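TRNA modification GTPase mnmE (Chlorobium tepidum, PDB 3GEE) is a potassium-dependent GTPase that, with MnmG, probably adds the carboxymethylaminomethyl group to the wobble uridine of certain tRNAs. Local coordinates at residues His16-Ile21 against Gly119-Glu124; Ala38-Leu43 against Ala93-Glu98; Lys345-Ala350 against Asp386-His391. All coordinates share one frame; numbering follows the deposited sequence.

Contact 1: residues His16-Ile21 against Gly119-Glu124; sequences HPIAAI and GCRLAE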
loop_
_atom_site.group_PDB
_atom_site.type_symbol
_atom_site.label_atom_id
_atom_site.label_comp_id
_atom_site.label_asym_id
_atom_site.label_seq_id
_atom_site.Cartn_x
_atom_site.Cartn_y
_atom_site.Cartn_z
ATOM N N HIS A 16 10.339 9.086 -23.028
ATOM C CA HIS A 16 10.152 7.651 -23.233
ATOM C C HIS A 16 8.929 7.171 -22.441
ATOM O O HIS A 16 8.723 7.602 -21.303
ATOM C CB HIS A 16 11.399 6.878 -22.791
ATOM C CG HIS A 16 11.463 5.477 -23.319
ATOM N ND1 HIS A 16 10.575 4.493 -22.936
ATOM C CD2 HIS A 16 12.310 4.895 -24.200
ATOM C CE1 HIS A 16 10.868 3.370 -23.566
ATOM N NE2 HIS A 16 11.919 3.586 -24.337
ATOM N N PRO A 17 8.096 6.299 -23.043
ATOM C CA PRO A 17 7.002 5.745 -22.244
ATOM C C PRO A 17 7.555 5.011 -21.028
ATOM O O PRO A 17 8.467 4.188 -21.156
ATOM C CB PRO A 17 6.306 4.771 -23.203
ATOM C CG PRO A 17 7.300 4.521 -24.292
ATOM C CD PRO A 17 8.079 5.788 -24.424
ATOM N N ILE A 18 7.031 5.349 -19.857
ATOM C CA ILE A 18 7.470 4.742 -18.612
ATOM C C ILE A 18 6.263 4.254 -17.835
ATOM O O ILE A 18 5.195 4.865 -17.903
ATOM C CB ILE A 18 8.292 5.721 -17.741
ATOM C CG1 ILE A 18 7.528 7.029 -17.521
ATOM C CG2 ILE A 18 9.650 5.988 -18.371
ATOM C CD1 ILE A 18 8.217 7.999 -16.593
ATOM N N ALA A 19 6.439 3.154 -17.106
ATOM C CA ALA A 19 5.376 2.567 -16.293
ATOM C C ALA A 19 5.853 2.382 -14.854
ATOM O O ALA A 19 7.057 2.268 -14.610
ATOM C CB ALA A 19 4.942 1.236 -16.880
ATOM N N ALA A 20 4.906 2.350 -13.915
ATOM C CA ALA A 20 5.192 2.189 -12.496
ATOM C C ALA A 20 3.932 1.895 -11.694
ATOM O O ALA A 20 2.854 2.408 -12.003
ATOM C CB ALA A 20 5.856 3.429 -11.953
ATOM N N ILE A 21 4.074 1.058 -10.669
ATOM C CA ILE A 21 3.053 0.884 -9.643
ATOM C C ILE A 21 3.040 2.206 -8.897
ATOM O O ILE A 21 4.093 2.690 -8.501
ATOM C CB ILE A 21 3.447 -0.226 -8.648
ATOM C CG1 ILE A 21 4.079 -1.431 -9.377
ATOM C CG2 ILE A 21 2.287 -0.588 -7.750
ATOM C CD1 ILE A 21 3.175 -2.620 -9.603
ATOM N N GLY A 119 6.168 -2.072 -24.557
ATOM C CA GLY A 119 6.684 -0.759 -24.922
ATOM C C GLY A 119 7.311 0.066 -23.817
ATOM O O GLY A 119 8.332 0.720 -24.040
ATOM N N CYS A 120 6.695 0.049 -22.635
ATOM C CA CYS A 120 7.132 0.890 -21.520
ATOM C C CYS A 120 8.452 0.447 -20.903
ATOM O O CYS A 120 8.804 -0.729 -20.952
ATOM C CB CYS A 120 6.070 0.905 -20.430
ATOM S SG CYS A 120 4.644 1.933 -20.767
ATOM N N ARG A 121 9.179 1.400 -20.328
ATOM C CA ARG A 121 10.318 1.083 -19.475
ATOM C C ARG A 121 9.913 1.368 -18.029
ATOM O O ARG A 121 8.940 2.088 -17.794
ATOM C CB ARG A 121 11.549 1.904 -19.865
ATOM C CG ARG A 121 11.710 3.177 -19.074
ATOM C CD ARG A 121 13.161 3.505 -18.848
ATOM N NE ARG A 121 13.634 4.533 -19.768
ATOM C CZ ARG A 121 13.513 5.841 -19.551
ATOM N NH1 ARG A 121 12.923 6.288 -18.440
ATOM N NH2 ARG A 121 13.985 6.703 -20.449
ATOM N N LEU A 122 10.631 0.802 -17.063
ATOM C CA LEU A 122 10.314 1.050 -15.659
ATOM C C LEU A 122 10.751 2.463 -15.320
ATOM O O LEU A 122 11.819 2.901 -15.733
ATOM C CB LEU A 122 10.988 0.012 -14.752
ATOM C CG LEU A 122 10.525 -0.289 -13.315
ATOM C CD1 LEU A 122 11.223 0.596 -12.308
ATOM C CD2 LEU A 122 9.019 -0.207 -13.153
ATOM N N ALA A 123 9.905 3.182 -14.596
ATOM C CA ALA A 123 10.176 4.571 -14.250
ATOM C C ALA A 123 11.315 4.691 -13.247
ATOM O O ALA A 123 11.409 3.909 -12.305
ATOM C CB ALA A 123 8.922 5.229 -13.700
ATOM N N GLU A 124 12.185 5.673 -13.458
ATOM C CA GLU A 124 13.197 6.028 -12.469
ATOM C C GLU A 124 12.488 6.662 -11.273
ATOM O O GLU A 124 11.315 7.012 -11.377
ATOM C CB GLU A 124 14.217 6.998 -13.070
ATOM C CG GLU A 124 15.069 6.401 -14.190
ATOM C CD GLU A 124 16.343 7.194 -14.455
ATOM O OE1 GLU A 124 16.942 7.011 -15.543
ATOM O OE2 GLU A 124 16.750 7.991 -13.574
#

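Contact 2: residues Ala38-Leu43 against Ala93-Glu98; sequences AGVLDL and AEQMVE. With FON (N-{[4-({[(6R)-2-amino-5-formyl-4-oxo-1,4,5,6,7,8-hexahydropteridin-6-yl]methyl}amino)phenyl]carbonyl}-L-glutamic acid), chain C.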
loop_
_atom_site.group_PDB
_atom_site.type_symbol
_atom_site.label_atom_id
_atom_site.label_comp_id
_atom_site.label_asym_id
_atom_site.label_seq_id
_atom_site.Cartn_x
_atom_site.Cartn_y
_atom_site.Cartn_z
ATOM N N ALA A 38 5.587 9.278 -24.700
ATOM C CA ALA A 38 5.276 9.277 -26.119
ATOM C C ALA A 38 4.496 8.052 -26.585
ATOM O O ALA A 38 4.998 6.932 -26.531
ATOM C CB ALA A 38 6.557 9.425 -26.925
ATOM N N GLY A 39 3.267 8.281 -27.043
ATOM C CA GLY A 39 2.467 7.243 -27.699
ATOM C C GLY A 39 1.898 6.232 -26.731
ATOM O O GLY A 39 1.584 5.098 -27.094
ATOM N N VAL A 40 1.752 6.666 -25.490
ATOM C CA VAL A 40 1.347 5.796 -24.407
ATOM C C VAL A 40 -0.028 5.137 -24.609
ATOM O O VAL A 40 -0.184 3.936 -24.380
ATOM C CB VAL A 40 1.542 6.521 -23.053
ATOM C CG1 VAL A 40 0.298 6.525 -22.195
ATOM C CG2 VAL A 40 2.739 5.926 -22.337
ATOM N N LEU A 41 -1.018 5.896 -25.067
ATOM C CA LEU A 41 -2.346 5.304 -25.234
ATOM C C LEU A 41 -2.500 4.448 -26.498
ATOM O O LEU A 41 -3.447 3.668 -26.611
ATOM C CB LEU A 41 -3.474 6.334 -25.060
ATOM C CG LEU A 41 -3.246 7.775 -25.490
ATOM C CD1 LEU A 41 -3.191 7.851 -27.013
ATOM C CD2 LEU A 41 -4.325 8.694 -24.946
ATOM N N ASP A 42 -1.558 4.574 -27.430
ATOM C CA ASP A 42 -1.445 3.599 -28.516
ATOM C C ASP A 42 -0.909 2.281 -27.982
ATOM O O ASP A 42 -1.349 1.213 -28.404
ATOM C CB ASP A 42 -0.544 4.107 -29.640
ATOM C CG ASP A 42 -1.217 5.166 -30.486
ATOM O OD1 ASP A 42 -1.618 4.851 -31.625
ATOM O OD2 ASP A 42 -1.361 6.312 -29.998
ATOM N N LEU A 43 0.042 2.370 -27.053
ATOM C CA LEU A 43 0.597 1.202 -26.381
ATOM C C LEU A 43 -0.485 0.531 -25.554
ATOM O O LEU A 43 -0.677 -0.681 -25.635
ATOM C CB LEU A 43 1.778 1.606 -25.494
ATOM C CG LEU A 43 3.227 1.500 -25.997
ATOM C CD1 LEU A 43 3.394 1.751 -27.487
ATOM C CD2 LEU A 43 4.109 2.436 -25.202
ATOM N N ALA A 93 1.987 16.364 -17.637
ATOM C CA ALA A 93 1.752 17.266 -18.772
ATOM C C ALA A 93 2.045 16.607 -20.124
ATOM O O ALA A 93 2.245 17.294 -21.123
ATOM C CB ALA A 93 2.529 18.579 -18.613
ATOM N N GLU A 94 2.085 15.280 -20.141
ATOM C CA GLU A 94 2.156 14.535 -21.381
ATOM C C GLU A 94 1.050 13.501 -21.398
ATOM O O GLU A 94 0.223 13.425 -20.487
ATOM C CB GLU A 94 3.480 13.789 -21.557
ATOM C CG GLU A 94 4.617 14.126 -20.621
ATOM C CD GLU A 94 5.622 12.986 -20.551
ATOM O OE1 GLU A 94 6.802 13.177 -20.944
ATOM O OE2 GLU A 94 5.210 11.884 -20.123
ATOM N N GLN A 95 1.072 12.681 -22.440
ATOM C CA GLN A 95 0.083 11.649 -22.649
ATOM C C GLN A 95 0.225 10.545 -21.610
ATOM O O GLN A 95 1.271 9.898 -21.509
ATOM C CB GLN A 95 0.262 11.080 -24.050
ATOM C CG GLN A 95 -0.856 10.194 -24.514
ATOM C CD GLN A 95 -0.936 10.146 -26.016
ATOM O OE1 GLN A 95 -0.480 9.187 -26.644
ATOM N NE2 GLN A 95 -1.505 11.196 -26.615
ATOM N N MET A 96 -0.826 10.321 -20.838
ATOM C CA MET A 96 -0.808 9.206 -19.910
ATOM C C MET A 96 -2.139 8.507 -19.750
ATOM O O MET A 96 -3.202 9.122 -19.863
ATOM C CB MET A 96 -0.224 9.611 -18.549
ATOM C CG MET A 96 -0.737 10.900 -17.944
ATOM S SD MET A 96 0.350 11.409 -16.588
ATOM C CE MET A 96 -0.124 10.252 -15.293
ATOM N N VAL A 97 -2.058 7.202 -19.511
ATOM C CA VAL A 97 -3.205 6.422 -19.065
ATOM C C VAL A 97 -2.869 5.811 -17.714
ATOM O O VAL A 97 -1.706 5.527 -17.437
ATOM C CB VAL A 97 -3.653 5.366 -20.110
ATOM C CG1 VAL A 97 -2.469 4.779 -20.830
ATOM C CG2 VAL A 97 -4.499 4.276 -19.474
ATOM N N GLU A 98 -3.887 5.666 -16.868
ATOM C CA GLU A 98 -3.732 5.110 -15.527
ATOM C C GLU A 98 -4.700 3.955 -15.323
ATOM O O GLU A 98 -5.915 4.155 -15.166
ATOM C CB GLU A 98 -3.999 6.167 -14.456
ATOM C CG GLU A 98 -3.005 7.303 -14.399
ATOM C CD GLU A 98 -3.307 8.281 -13.279
ATOM O OE1 GLU A 98 -4.403 8.184 -12.678
ATOM O OE2 GLU A 98 -2.443 9.148 -13.001
HETATM N N1 FON C . -5.215 11.121 -9.366
HETATM C C2 FON C . -4.932 10.520 -10.539
HETATM N NA2 FON C . -5.798 9.594 -11.028
HETATM N N3 FON C . -3.809 10.809 -11.248
HETATM C C4 FON C . -2.901 11.717 -10.828
HETATM O O4 FON C . -1.890 11.935 -11.529
HETATM C C4A FON C . -3.161 12.401 -9.527
HETATM N N5 FON C . -2.399 13.389 -8.894
HETATM C C6 FON C . -3.270 14.422 -8.303
HETATM C C7 FON C . -3.840 13.699 -7.088
HETATM N N8 FON C . -4.687 12.643 -7.624
HETATM C C8A FON C . -4.406 12.040 -8.816
HETATM C C9 FON C . -2.597 15.752 -7.957
HETATM N N10 FON C . -1.844 16.308 -9.073
HETATM C C11 FON C . -3.095 17.360 -12.915
HETATM C C12 FON C . -2.529 18.291 -12.047
HETATM C C13 FON C . -2.120 17.921 -10.767
HETATM C C14 FON C . -2.287 16.611 -10.326
HETATM C C15 FON C . -2.842 15.668 -11.204
HETATM C C16 FON C . -3.252 16.037 -12.488
HETATM C C FON C . -3.514 17.817 -14.291
HETATM O O FON C . -4.114 17.052 -15.030
HETATM N N FON C . -3.186 19.063 -14.659
HETATM C CA FON C . -3.968 19.985 -15.478
HETATM C CB FON C . -5.274 20.402 -14.793
HETATM C CG FON C . -6.255 21.137 -15.713
HETATM C CD FON C . -7.691 20.758 -15.404
HETATM O OE1 FON C . -8.134 19.677 -15.858
HETATM O OE2 FON C . -8.392 21.538 -14.712
HETATM C CT FON C . -3.139 21.203 -15.789
HETATM O O1 FON C . -3.115 21.644 -16.962
HETATM O O2 FON C . -2.497 21.733 -14.852
HETATM C CP1 FON C . -1.136 13.356 -8.837
HETATM O O3 FON C . -0.565 13.279 -7.762
#

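Contact 3: residues Lys345-Ala350 against Asp386-His391; sequences KFLTVA and DTLKQH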
loop_
_atom_site.group_PDB
_atom_site.type_symbol
_atom_site.label_atom_id
_atom_site.label_comp_id
_atom_site.label_asym_id
_atom_site.label_seq_id
_atom_site.Cartn_x
_atom_site.Cartn_y
_atom_site.Cartn_z
ATOM N N LYS A 345 20.321 23.273 22.561
ATOM C CA LYS A 345 19.748 23.278 23.893
ATOM C C LYS A 345 20.337 22.109 24.667
ATOM O O LYS A 345 20.286 20.959 24.213
ATOM C CB LYS A 345 18.224 23.172 23.863
ATOM C CG LYS A 345 17.607 23.396 25.230
ATOM C CD LYS A 345 16.177 22.910 25.311
ATOM C CE LYS A 345 15.655 23.076 26.734
ATOM N NZ LYS A 345 14.196 22.819 26.829
ATOM N N PHE A 346 20.902 22.413 25.833
ATOM C CA PHE A 346 21.504 21.385 26.664
ATOM C C PHE A 346 20.570 20.948 27.777
ATOM O O PHE A 346 19.819 21.753 28.327
ATOM C CB PHE A 346 22.842 21.842 27.232
ATOM C CG PHE A 346 23.815 20.725 27.404
ATOM C CD1 PHE A 346 23.777 19.917 28.535
ATOM C CD2 PHE A 346 24.747 20.450 26.415
ATOM C CE1 PHE A 346 24.663 18.867 28.686
ATOM C CE2 PHE A 346 25.642 19.405 26.559
ATOM C CZ PHE A 346 25.600 18.610 27.695
ATOM N N LEU A 347 20.626 19.661 28.100
ATOM C CA LEU A 347 19.725 19.070 29.069
ATOM C C LEU A 347 20.415 17.862 29.691
ATOM O O LEU A 347 20.679 16.871 29.004
ATOM C CB LEU A 347 18.430 18.655 28.362
ATOM C CG LEU A 347 17.059 18.919 28.988
ATOM C CD1 LEU A 347 16.775 17.947 30.120
ATOM C CD2 LEU A 347 16.915 20.376 29.449
ATOM N N THR A 348 20.728 17.960 30.984
ATOM C CA THR A 348 21.432 16.888 31.692
ATOM C C THR A 348 20.440 15.894 32.266
ATOM O O THR A 348 19.583 16.248 33.079
ATOM C CB THR A 348 22.345 17.428 32.810
ATOM O OG1 THR A 348 23.244 18.393 32.258
ATOM C CG2 THR A 348 23.156 16.300 33.452
ATOM N N VAL A 349 20.571 14.649 31.829
ATOM C CA VAL A 349 19.639 13.603 32.205
ATOM C C VAL A 349 20.323 12.601 33.128
ATOM O O VAL A 349 21.111 11.754 32.689
ATOM C CB VAL A 349 19.061 12.895 30.963
ATOM C CG1 VAL A 349 17.885 12.033 31.356
ATOM C CG2 VAL A 349 18.636 13.914 29.914
ATOM N N ALA A 350 20.020 12.722 34.416
ATOM C CA ALA A 350 20.577 11.846 35.436
ATOM C C ALA A 350 19.779 10.549 35.488
ATOM O O ALA A 350 18.631 10.534 35.936
ATOM C CB ALA A 350 20.577 12.544 36.787
ATOM N N ASP A 386 7.827 11.825 31.711
ATOM C CA ASP A 386 6.840 12.860 31.419
ATOM C C ASP A 386 7.425 14.254 31.637
ATOM O O ASP A 386 7.121 15.183 30.888
ATOM C CB ASP A 386 5.591 12.666 32.281
ATOM C CG ASP A 386 4.785 11.437 31.882
ATOM O OD1 ASP A 386 4.623 11.179 30.667
ATOM O OD2 ASP A 386 4.298 10.731 32.790
ATOM N N THR A 387 8.270 14.384 32.658
ATOM C CA THR A 387 8.963 15.637 32.950
ATOM C C THR A 387 10.076 15.898 31.935
ATOM O O THR A 387 10.300 17.043 31.542
ATOM C CB THR A 387 9.541 15.653 34.383
ATOM O OG1 THR A 387 8.597 15.072 35.293
ATOM C CG2 THR A 387 9.846 17.075 34.824
ATOM N N LEU A 388 10.764 14.837 31.511
ATOM C CA LEU A 388 11.791 14.949 30.471
ATOM C C LEU A 388 11.181 15.354 29.137
ATOM O O LEU A 388 11.702 16.240 28.462
ATOM C CB LEU A 388 12.586 13.646 30.317
ATOM C CG LEU A 388 13.507 13.489 29.095
ATOM C CD1 LEU A 388 14.635 14.517 29.075
ATOM C CD2 LEU A 388 14.075 12.081 29.021
ATOM N N LYS A 389 10.077 14.705 28.769
ATOM C CA LYS A 389 9.374 15.022 27.528
ATOM C C LYS A 389 8.900 16.475 27.490
ATOM O O LYS A 389 9.032 17.143 26.462
ATOM C CB LYS A 389 8.209 14.057 27.286
ATOM C CG LYS A 389 8.622 12.724 26.673
ATOM C CD LYS A 389 7.418 11.820 26.443
ATOM C CE LYS A 389 7.824 10.506 25.789
ATOM N NZ LYS A 389 6.650 9.645 25.463
ATOM N N GLN A 390 8.375 16.962 28.615
ATOM C CA GLN A 390 7.874 18.335 28.705
ATOM C C GLN A 390 8.991 19.359 28.524
ATOM O O GLN A 390 8.782 20.412 27.921
ATOM C CB GLN A 390 7.146 18.574 30.029
ATOM C CG GLN A 390 6.079 19.664 29.946
ATOM C CD GLN A 390 5.606 20.142 31.307
ATOM O OE1 GLN A 390 6.385 20.684 32.094
ATOM N NE2 GLN A 390 4.322 19.957 31.586
ATOM N N HIS A 391 10.172 19.035 29.048
ATOM C CA HIS A 391 11.362 19.866 28.879
ATOM C C HIS A 391 11.857 19.859 27.440
ATOM O O HIS A 391 12.477 20.820 26.988
ATOM C CB HIS A 391 12.480 19.400 29.806
ATOM C CG HIS A 391 12.468 20.063 31.148
ATOM N ND1 HIS A 391 13.410 20.994 31.525
ATOM C CD2 HIS A 391 11.632 19.924 32.205
ATOM C CE1 HIS A 391 13.155 21.402 32.755
ATOM N NE2 HIS A 391 12.082 20.767 33.191
#

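Contact 1: residues His16-Ile21 against Gly119-Glu124
Arg-121 runs alongside Ile-18 and passes obliquely across His-16. Its CB stands 4.0 Å from His-16 CE1, and CG then comes to 3.6 Å from Ile-18 CG2. Bends at chi2 and chi3 swing NE over one face of the imidazole, toward the rim of the ring, with guanidinium and ring planes 28° apart. Beyond NE the group divides: NH1 turns to Ile-18 CG2, while NH2 reaches 3.5 Å from His-16 CB, which lies over one guanidinium face. With Ile-18 CG1 between the backbone N and the carbonyl carbon (chi1 53°), CG2 is left anti to the carbonyl carbon, and it is CG2 that meets the arginine.

Beneath these side chains, Ile-18 and Ala-19 pair in parallel with Arg-121 and Leu-122 at one margin of the mixed sheet of the N-terminal folate-binding domain, 121-122 being outermost within the chain. Arg-121 N donates to Pro-17 O (3.0 Å), Ala-19 N to Arg-121 O (2.8 Å) and Ala-123 N to Ala-19 O (3.0 Å). Pro-17 O also accepts from His-16 ND1, the two donors arriving from opposite faces of its carbonyl plane. Helix 127-134 covers the side of Ile-18, and helix 105-117 packs on Ala-19, whose CB lies 3.7 Å from Cys-120 CB.

Contact 2: residues Ala38-Leu43 against Ala93-Glu98
Glu-98 OE1 accepts a hydrogen bond of 2.6 Å from NA2 of the bound folinic acid, with an N-H...O angle of 141°, and Glu-98 OE2 lies 2.8 Å from the pterin N3. Both carboxylate oxygens thus lie close to the amino-pyrimidine nitrogens, at the end of a side chain extended beyond CG. The same ligand is hydrogen-bonded to Tyr-63 and Lys-476, and to His-52 and Thr-100 of the second subunit.

The other side of strand 96-98 packs against the start of helix 40-47. Val-40 and Val-97 meet obliquely, CG1 against CG1 at 3.5 Å, and Val-40 CG1 also rests 3.6 Å from Gln-95 O. Gln-95 makes the broadest contribution. Its CG is anti to the backbone N (chi1 -168°), and the extended chain passes across Leu-41 at about a right angle, with CG 3.5 Å from Leu-41 CG and CD about as near. Shortened to an alanine, this position is likely to leave Leu-41 uncovered where the glutamine chain crosses it, with more freedom to turn. At the N-cap position, Gly-39 turns the chain with a positive phi of 75°, and its carbonyl O accepts from Leu-43 N at 3.1 Å in the first helical turn.

Just before the strand, Glu-94 binds Ser-36 OG and the backbone N of Gly-15 through its carboxylate. Met-96 points away from the helix and its side chain touches Arg-34, on the side of the strand where Glu-98 meets the ligand. One strand therefore carries helix packing on one side and a pterin-binding acid on the other, an arrangement that belongs to the folate-binding domain of MnmE and its tetrahydrofolate site.

Contact 3: residues Lys345-Ala350 against Asp386-His391
This is strand-to-helix packing inside the Ras-like G domain, where the helix 385-392 lies against one face of the mostly parallel central sheet. Strand 345-350 and helix 386-391 run antiparallel, their N-to-C directions 173° apart, with axes 10.9 Å from each other at closest approach. The strand leads into the NKxD motif, which in this superfamily recognises guanine, and the side chain of Val-349 is about 9 Å from the bound GDP.

Alternate residues face the helix. Leu-388 serves two of them with one methyl: its CD1 lies 4.1 Å from Val-349 CG2 and 4.2 Å from Leu-347 CD1. The leucine arrives there because CG is anti to the backbone N (chi1 168°), which brings its end closer to the sheet than its CB direction alone suggests. Leu-347 sends its other methyl, CD2, to within 4.1 Å of ND1 of the His-391 imidazole, the two side chains crossing at about a right angle. Phe-346 and Thr-348 turn to the opposite face and pack on helix 331-340. At the edge of the apolar patch the fully extended Lys-345 reaches over to the helix, its NZ donating to His-391 O at 2.6 Å, nearly in line with the C=O bond.

How the contacts relate
From the N terminus the chain enters contact 1 at 16-21, crosses strand 30-36 and reaches contact 2 at 38-43. Contact 2 closes at 93-98, well before contact 1 closes at 119-124, so the smaller loop is nested within the larger. The two touch where Pro-17 packs on Val-40 and Leu-43, and both reach the same sheet of the folate-binding domain: contact 1 joins its first strand to a marginal one, contact 2 sets a helix on an inner strand. Contact 3 follows in series across the chain's centre, its nearest atoms about 35 Å from contact 1; it opens at 345-350 and closes at 386-391, setting a helix on the central sheet of the G domain.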